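Local coordinates for extracellular solute-binding protein, family 1 (Bifidobacterium longum subsp. infantis ATCC 15697, PDB 3OMB) that probably captures a carbohydrate-type solute outside the cell for an ABC importer and carries a bound magnesium ion, at residues 287-290 / 291-294; 408-412 / 413-417; 215-218 / 219-222. All blocks are in the same frame, centred on the assembly; numbering follows the deposited sequence.

From the N terminus, contact 3 (215-222) comes first, a turn in the long loop after strand 209-211. Contact 1 (287-294) follows, at the start of helix 289-297 and ahead of strand 305-310. Contact 2 (408-417) comes last, where helix 403-411 ends. Each is closed within its own few residues, and they run in series without nesting or crossing. Contacts 1 and 3 touch, with centres about 14 Å apart: K215 packs beside K287 and makes a long, weak ion pair with D288. Contact 2 stands apart, its nearest atoms about 14 Å from contact 1 and 21 Å from contact 3, and ties its helix to the loop after strand 41-48.

Contact 1 of 3, residues 287-290 / 291-294; sequences KDDD and AYNA
The Y292 ring meets the backbone oxygen of D289 at its edge, in the ring plane, with CD2 4.0 Å from D289 O. The D289 and Y292 side chains cross at a slant, but the carboxylate and ring planes are close to parallel, 18° apart, and OD1 also approaches CD2. Toward N293 the relation is different: carboxylate and amide are turned almost perpendicular to each other, and N293 ND2 gives D289 OD2 a weak, bent hydrogen bond of 3.3 Å. N293 can do this because its CG lies beside its own backbone N (chi1 -73°), which folds the amide back toward the preceding turn. The same ND2 also bonds weakly to a water that donates to D290 OD1, so it reaches both neighbouring aspartates, D289 directly and D290 through the water. On another side of the turn the aliphatic part of K287 lies along the helix start. Its CG is 3.7 Å from A291 CB, and its CD packs against the backbone of Y292, 3.6 Å from Y292 N. The chain then bends at chi3 (-73°), and NZ forms a salt bridge with D295, with E283 a weaker, more distant partner. Beneath these side chains, Y292 N bonds to D288 O at 3.0 Å, N293 N to D289 O at 2.9 Å and A294 N to D290 O at 3.0 Å. Y292 is the buried member, resting on N212 and K214 of the loop after strand 209-211, and D289 also touches K214. D288 sits at the N-cap position, though its carboxylate makes no capping bond. This is the first turn of an alpha-helix, 289-297, with i to i+4 bonds and a lysine from just before the helix laid along its side.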
# COMPACT_ATOMS: atom_id res chain seq x y z
N LYS A 287 6.89 -17.18 -11.90
CA LYS A 287 5.83 -17.83 -11.15
C LYS A 287 4.72 -16.84 -10.83
O LYS A 287 4.97 -15.75 -10.31
CB LYS A 287 6.37 -18.44 -9.86
CG LYS A 287 5.29 -19.17 -9.06
CD LYS A 287 5.87 -19.79 -7.80
CE LYS A 287 6.73 -21.02 -8.09
NZ LYS A 287 7.55 -21.33 -6.87
N ASP A 288 3.49 -17.22 -11.16
CA ASP A 288 2.36 -16.31 -10.98
C ASP A 288 2.09 -16.13 -9.49
O ASP A 288 2.37 -17.03 -8.71
CB ASP A 288 1.12 -16.88 -11.69
CG ASP A 288 -0.01 -15.88 -11.78
OD1 ASP A 288 0.24 -14.70 -12.20
OD2 ASP A 288 -1.15 -16.26 -11.43
N ASP A 289 1.58 -14.96 -9.10
CA ASP A 289 1.25 -14.67 -7.71
C ASP A 289 0.49 -15.80 -6.99
O ASP A 289 0.87 -16.19 -5.87
CB ASP A 289 0.48 -13.34 -7.59
CG ASP A 289 0.56 -12.74 -6.19
OD1 ASP A 289 1.69 -12.60 -5.64
OD2 ASP A 289 -0.51 -12.38 -5.64
N ASP A 290 -0.56 -16.32 -7.62
CA ASP A 290 -1.34 -17.41 -7.02
C ASP A 290 -0.51 -18.66 -6.68
O ASP A 290 -0.63 -19.22 -5.57
CB ASP A 290 -2.54 -17.77 -7.89
CG ASP A 290 -3.57 -16.63 -7.96
OD1 ASP A 290 -3.84 -15.99 -6.91
OD2 ASP A 290 -4.10 -16.36 -9.07
N ALA A 291 0.36 -19.09 -7.60
CA ALA A 291 1.21 -20.25 -7.33
C ALA A 291 2.20 -19.94 -6.22
O ALA A 291 2.46 -20.76 -5.36
CB ALA A 291 1.92 -20.74 -8.58
N TYR A 292 2.74 -18.73 -6.26
CA TYR A 292 3.69 -18.30 -5.24
C TYR A 292 3.07 -18.36 -3.83
O TYR A 292 3.69 -18.87 -2.90
CB TYR A 292 4.25 -16.90 -5.59
CG TYR A 292 4.81 -16.12 -4.38
CD1 TYR A 292 6.15 -16.28 -3.97
CD2 TYR A 292 4.00 -15.25 -3.65
CE1 TYR A 292 6.66 -15.56 -2.88
CE2 TYR A 292 4.51 -14.53 -2.54
CZ TYR A 292 5.84 -14.69 -2.18
OH TYR A 292 6.31 -14.01 -1.10
N ASN A 293 1.86 -17.84 -3.68
CA ASN A 293 1.19 -17.84 -2.38
C ASN A 293 0.84 -19.27 -1.95
O ASN A 293 0.96 -19.61 -0.77
CB ASN A 293 -0.07 -16.95 -2.40
CG ASN A 293 0.26 -15.47 -2.42
OD1 ASN A 293 1.04 -14.99 -1.62
ND2 ASN A 293 -0.34 -14.74 -3.34
N ALA A 294 0.44 -20.10 -2.91
CA ALA A 294 0.11 -21.49 -2.61
C ALA A 294 1.32 -22.26 -2.09
O ALA A 294 1.15 -23.17 -1.30
CB ALA A 294 -0.53 -22.20 -3.81
O HOH W 1 -3.12 -16.50 -3.90

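Contact 2 of 3, residues 408-412 / 413-417; sequences QLTGD and NQYPG
A Schellman motif ends helix 403-411, with Q414 N reaching back to L409 O at 2.7 Å and N413 N to T410 O at 3.1 Å. N413 is the C-prime residue, and its positive phi of 54° turns the chain so that both amides face carbonyls of the last turn. The two bonds differ in approach: Q414 N comes in moderately tilted from the carbonyl plane of L409, while N413 N sits well above that of T410. At the helix end, D412 N still makes the i to i-4 bond to Q408 O, so the regular pattern runs up to the cap. Once past the motif, the chain lays its next residues against the helix. L409 makes the apolar contact, its CD1 meeting P416 CG at 3.9 Å, with leucine and proline crossing at about a right angle. Its CB packs against the backbone, 3.3 Å from Q414 O. The motif joins helix 403-411 to the loop that leads to strand 431-433. T410 and Y415 run side by side, pointing the same way, and T410 OG1 sits at the ring edge, in its plane, 3.3 Å from Y415 CD1. The T410 hydroxyl stands beside its own backbone N (chi1 -58°) and bonds to L406 O one turn earlier. P416 CD covers part of one face of the Y415 ring, 3.5 Å above the plane and offset toward the rim. The far end of the tyrosine is fixed as well, since its OH bonds to F383 O. The backbone of Y415 pairs with N51 and E53, and its side chain rests on Q52 and on L406 of the helix.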
# COMPACT_ATOMS: atom_id res chain seq x y z
N GLN A 408 -17.51 -15.05 6.98
CA GLN A 408 -18.60 -15.66 6.26
C GLN A 408 -19.11 -14.73 5.15
O GLN A 408 -19.27 -15.14 4.00
CB GLN A 408 -19.75 -16.00 7.19
CG GLN A 408 -20.71 -17.02 6.56
CD GLN A 408 -22.17 -16.60 6.62
OE1 GLN A 408 -22.53 -15.47 6.26
NE2 GLN A 408 -23.02 -17.53 7.06
N LEU A 409 -19.35 -13.46 5.52
CA LEU A 409 -19.82 -12.47 4.55
C LEU A 409 -18.84 -12.29 3.39
O LEU A 409 -19.26 -12.30 2.24
CB LEU A 409 -20.11 -11.13 5.25
CG LEU A 409 -21.36 -11.12 6.14
CD1 LEU A 409 -21.43 -9.85 7.01
CD2 LEU A 409 -22.68 -11.31 5.35
N THR A 410 -17.55 -12.15 3.71
CA THR A 410 -16.44 -12.07 2.74
C THR A 410 -16.37 -13.27 1.81
O THR A 410 -16.25 -13.10 0.60
CB THR A 410 -15.07 -11.98 3.45
OG1 THR A 410 -15.05 -10.84 4.31
CG2 THR A 410 -13.93 -11.88 2.44
N GLY A 411 -16.44 -14.47 2.38
CA GLY A 411 -16.49 -15.69 1.58
C GLY A 411 -17.65 -15.70 0.59
O GLY A 411 -17.50 -16.17 -0.54
N ASP A 412 -18.81 -15.18 1.02
CA ASP A 412 -20.02 -15.14 0.17
C ASP A 412 -20.06 -13.95 -0.79
O ASP A 412 -21.10 -13.66 -1.38
CB ASP A 412 -21.29 -15.13 1.05
CG ASP A 412 -21.67 -16.51 1.61
OD1 ASP A 412 -22.53 -16.54 2.54
OD2 ASP A 412 -21.16 -17.56 1.14
N ASN A 413 -18.93 -13.24 -0.94
CA ASN A 413 -18.88 -11.98 -1.71
C ASN A 413 -19.91 -10.95 -1.24
O ASN A 413 -20.49 -10.20 -2.03
CB ASN A 413 -18.98 -12.25 -3.22
CG ASN A 413 -17.77 -12.97 -3.77
OD1 ASN A 413 -16.63 -12.62 -3.46
ND2 ASN A 413 -18.00 -14.00 -4.58
N GLN A 414 -20.11 -10.91 0.08
CA GLN A 414 -21.05 -9.98 0.68
C GLN A 414 -20.41 -9.18 1.81
O GLN A 414 -21.02 -8.99 2.86
CB GLN A 414 -22.28 -10.74 1.19
CG GLN A 414 -23.14 -11.27 0.05
CD GLN A 414 -24.48 -11.80 0.53
OE1 GLN A 414 -24.68 -12.08 1.72
NE2 GLN A 414 -25.43 -11.95 -0.40
N TYR A 415 -19.19 -8.71 1.59
CA TYR A 415 -18.54 -7.86 2.57
C TYR A 415 -19.43 -6.62 2.79
O TYR A 415 -19.87 -6.02 1.81
CB TYR A 415 -17.12 -7.48 2.14
CG TYR A 415 -16.37 -6.84 3.27
CD1 TYR A 415 -15.66 -7.63 4.20
CD2 TYR A 415 -16.39 -5.45 3.46
CE1 TYR A 415 -14.99 -7.05 5.28
CE2 TYR A 415 -15.74 -4.86 4.53
CZ TYR A 415 -15.03 -5.66 5.43
OH TYR A 415 -14.38 -5.07 6.49
N PRO A 416 -19.74 -6.28 4.06
CA PRO A 416 -20.84 -5.32 4.30
C PRO A 416 -20.43 -3.85 4.20
O PRO A 416 -21.24 -2.95 4.50
CB PRO A 416 -21.31 -5.68 5.71
CG PRO A 416 -20.10 -6.21 6.38
CD PRO A 416 -19.25 -6.87 5.31
N GLY A 417 -19.20 -3.58 3.79
CA GLY A 417 -18.74 -2.21 3.63
C GLY A 417 -17.74 -2.04 2.51
O GLY A 417 -17.63 -2.90 1.63

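Contact 3 of 3, residues 215-218 / 219-222; sequences KLEG and SYFT
Residues 215-217 run extended into a bend at G218 and S219, whose backbone angles are those of a type I beta turn, so that E217 and Y220 face each other across it. No direct hydrogen bond closes the turn; water joins the arms instead: one molecule accepts from E217 N and donates to Y220 O, and a second donates to K215 O and to T222 OG1. This turn lies in the long loop between strands 209-211 and 248-251, with L216 and F221 set against helix 490-500 and the F221 ring meeting that of F258. On the side chains, E217 CB stands over one face of the Y220 ring, a CH-pi contact 4.2 Å from the centroid. Y220 CG lies between its backbone N and carbonyl carbon (chi1 62°), which brings the ring back alongside the glutamate. The carboxylate and ring planes are nearly parallel, 4° apart, and E217 CG lies 3.9 Å from Y220 OH. T222 CG2 comes from across, at about a right angle, to 3.5 Å from E217 CG. A third water donates to E217 OE1 at 2.8 Å and accepts from S219 N at 3.2 Å, linking the carboxylate to the turn.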
# COMPACT_ATOMS: atom_id res chain seq x y z
N LYS A 215 7.87 -12.73 -8.18
CA LYS A 215 8.39 -12.29 -9.46
C LYS A 215 8.34 -10.77 -9.52
O LYS A 215 7.56 -10.14 -8.80
CB LYS A 215 7.64 -12.94 -10.64
CG LYS A 215 6.21 -12.42 -10.92
CD LYS A 215 5.74 -13.06 -12.22
CE LYS A 215 4.50 -12.41 -12.81
NZ LYS A 215 3.26 -12.86 -12.10
N LEU A 216 9.19 -10.18 -10.34
CA LEU A 216 9.19 -8.73 -10.53
C LEU A 216 8.05 -8.34 -11.48
O LEU A 216 7.73 -9.09 -12.40
CB LEU A 216 10.53 -8.28 -11.09
CG LEU A 216 11.77 -8.58 -10.25
CD1 LEU A 216 12.97 -7.81 -10.80
CD2 LEU A 216 11.59 -8.24 -8.75
N GLU A 217 7.40 -7.21 -11.22
CA GLU A 217 6.46 -6.61 -12.18
C GLU A 217 7.22 -5.65 -13.08
O GLU A 217 8.20 -5.02 -12.64
CB GLU A 217 5.35 -5.86 -11.45
CG GLU A 217 4.25 -6.78 -10.92
CD GLU A 217 3.35 -7.29 -12.04
OE1 GLU A 217 3.46 -6.80 -13.19
OE2 GLU A 217 2.53 -8.18 -11.76
N GLY A 218 6.74 -5.52 -14.31
CA GLY A 218 7.44 -4.75 -15.35
C GLY A 218 7.62 -3.28 -15.02
O GLY A 218 8.69 -2.71 -15.30
N SER A 219 6.59 -2.65 -14.44
CA SER A 219 6.57 -1.19 -14.30
C SER A 219 6.73 -0.56 -12.88
O SER A 219 6.72 0.68 -12.75
CB SER A 219 5.31 -0.65 -14.97
OG SER A 219 4.17 -1.19 -14.32
N TYR A 220 6.88 -1.39 -11.84
CA TYR A 220 6.97 -0.91 -10.47
C TYR A 220 7.44 -2.01 -9.51
O TYR A 220 7.24 -3.19 -9.77
CB TYR A 220 5.61 -0.35 -10.01
CG TYR A 220 4.50 -1.38 -10.00
CD1 TYR A 220 3.85 -1.74 -11.18
CD2 TYR A 220 4.11 -2.01 -8.81
CE1 TYR A 220 2.83 -2.69 -11.18
CE2 TYR A 220 3.08 -2.97 -8.81
CZ TYR A 220 2.45 -3.31 -10.00
OH TYR A 220 1.44 -4.27 -10.01
N PHE A 221 8.07 -1.63 -8.39
CA PHE A 221 8.33 -2.58 -7.31
C PHE A 221 7.05 -2.83 -6.49
O PHE A 221 6.37 -1.90 -6.09
CB PHE A 221 9.51 -2.14 -6.46
CG PHE A 221 10.78 -2.02 -7.24
CD1 PHE A 221 11.50 -3.17 -7.58
CD2 PHE A 221 11.25 -0.77 -7.66
CE1 PHE A 221 12.69 -3.08 -8.33
CE2 PHE A 221 12.43 -0.66 -8.42
CZ PHE A 221 13.16 -1.82 -8.75
N THR A 222 6.74 -4.10 -6.26
CA THR A 222 5.46 -4.50 -5.68
C THR A 222 5.51 -4.58 -4.15
O THR A 222 6.58 -4.52 -3.51
CB THR A 222 5.07 -5.94 -6.14
OG1 THR A 222 6.03 -6.87 -5.61
CG2 THR A 222 5.07 -6.05 -7.64
O HOH W 2 7.85 -8.30 -6.67
O HOH W 3 9.03 -5.34 -9.72
O HOH W 4 3.80 -4.18 -14.24